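Local coordinates for protein myosin-I heavy chain (Dictyostelium discoideum, PDB 5EJR) that is an actin-based motor of the myosin VII class with ATPase activity, acting in adhesion and the early steps of phagocytosis, here represented by its C-terminal MyTH4-FERM tail unit, at residues 348-351 with 352-356. Numbering follows the deposited sequence.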
# COMPACT_ATOMS: atom_id res chain seq x y z
N ALA A 348 -2.29 -13.38 -34.32
CA ALA A 348 -3.75 -13.45 -34.44
C ALA A 348 -4.16 -14.87 -34.81
O ALA A 348 -5.01 -15.42 -34.14
CB ALA A 348 -4.22 -12.43 -35.47
N ALA A 349 -3.44 -15.54 -35.77
CA ALA A 349 -3.75 -16.93 -36.16
C ALA A 349 -3.68 -17.92 -35.00
O ALA A 349 -4.59 -18.74 -34.85
CB ALA A 349 -2.89 -17.40 -37.33
N ILE A 350 -2.62 -17.82 -34.16
CA ILE A 350 -2.45 -18.70 -33.00
C ILE A 350 -3.56 -18.47 -32.01
O ILE A 350 -4.13 -19.43 -31.52
CB ILE A 350 -1.05 -18.50 -32.32
CG1 ILE A 350 0.07 -18.94 -33.24
CG2 ILE A 350 -0.99 -19.26 -30.98
CD1 ILE A 350 1.41 -18.38 -32.83
N LEU A 351 -3.82 -17.21 -31.66
CA LEU A 351 -4.85 -16.86 -30.70
C LEU A 351 -6.24 -17.27 -31.15
O LEU A 351 -7.07 -17.62 -30.31
CB LEU A 351 -4.79 -15.36 -30.33
CG LEU A 351 -3.51 -14.87 -29.59
CD1 LEU A 351 -3.64 -13.44 -29.20
CD2 LEU A 351 -3.24 -15.69 -28.34
N ILE A 352 -6.49 -17.27 -32.47
CA ILE A 352 -7.78 -17.75 -33.02
C ILE A 352 -7.87 -19.28 -32.81
O ILE A 352 -8.89 -19.76 -32.32
CB ILE A 352 -7.94 -17.32 -34.52
CG1 ILE A 352 -8.26 -15.80 -34.61
CG2 ILE A 352 -9.05 -18.16 -35.25
CD1 ILE A 352 -8.05 -15.18 -36.01
N GLN A 353 -6.78 -20.01 -33.08
CA GLN A 353 -6.78 -21.47 -32.87
C GLN A 353 -7.01 -21.80 -31.38
O GLN A 353 -7.67 -22.81 -31.07
CB GLN A 353 -5.50 -22.12 -33.44
CG GLN A 353 -5.65 -23.63 -33.63
CD GLN A 353 -4.42 -24.35 -34.13
OE1 GLN A 353 -3.47 -23.75 -34.62
NE2 GLN A 353 -4.41 -25.67 -34.03
N LEU A 354 -6.57 -20.91 -30.47
CA LEU A 354 -6.81 -21.11 -29.04
C LEU A 354 -8.29 -20.84 -28.68
O LEU A 354 -8.83 -21.52 -27.81
CB LEU A 354 -5.86 -20.26 -28.17
CG LEU A 354 -4.44 -20.82 -27.99
CD1 LEU A 354 -3.46 -19.73 -27.52
CD2 LEU A 354 -4.42 -21.95 -27.00
N LEU A 355 -8.92 -19.85 -29.31
CA LEU A 355 -10.34 -19.57 -29.04
C LEU A 355 -11.26 -20.60 -29.71
O LEU A 355 -12.33 -20.90 -29.19
CB LEU A 355 -10.72 -18.19 -29.61
CG LEU A 355 -10.22 -16.97 -28.90
CD1 LEU A 355 -10.42 -15.74 -29.78
CD2 LEU A 355 -10.95 -16.81 -27.56
N TYR A 356 -10.87 -21.10 -30.89
CA TYR A 356 -11.68 -22.03 -31.69
C TYR A 356 -10.90 -23.30 -32.05
O TYR A 356 -10.46 -23.44 -33.19
CB TYR A 356 -12.23 -21.29 -32.93
CG TYR A 356 -12.97 -20.02 -32.56
CD1 TYR A 356 -14.24 -20.07 -32.00
CD2 TYR A 356 -12.39 -18.77 -32.75
CE1 TYR A 356 -14.92 -18.90 -31.64
CE2 TYR A 356 -13.04 -17.60 -32.37
CZ TYR A 356 -14.32 -17.67 -31.84
OH TYR A 356 -14.97 -16.50 -31.49
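The last two turns of helix 341-355, in the helical central lobe of the FERM domain, are joined here by main-chain hydrogen bonds and by a small apolar cluster. Four successive i to i+4 hydrogen bonds link the turns. Ile352 N donates to Ala348 O at 2.9 Å. Gln353 N donates to Ala349 O, Leu354 N to Ile350 O, and Leu355 N to Leu351 O, all at 3.0 to 3.1 Å. Tyr356 N still donates a hydrogen bond to Ile352 O, but Tyr356 itself leaves helical geometry and ends the helix.

Leu354 carries the side-chain contact. Its CD1 meets two branches of the preceding turn, Leu351 CD2 at 4.1 Å and Ile350 CG2 at 4.3 Å. The side chains of Leu351 and Leu354 cross at a slant. In Leu354, CG lies anti to the carbonyl carbon (chi1 -80°), which turns the branch back over the earlier turn. Ile352 has the same first-torsion pattern, and its CG1 lies 3.3 Å from Ala348 O. Leu355 CG similarly flanks Leu351 O, at 3.5 Å.

Other helices of the lobe pack around this segment. Leu351 and Leu354 both touch Tyr324 of helix 317-332, while Ile350 meets Leu412 and Leu354 meets Leu405 of helix 402-416. Ala348 and Ile352 rest on Ile390 of helix 383-394.

The carbonyls of 348-351 therefore each have a main-chain N-H partner inside a largely buried helix. The aliphatic branches meet one another and the surrounding helices through apolar contacts.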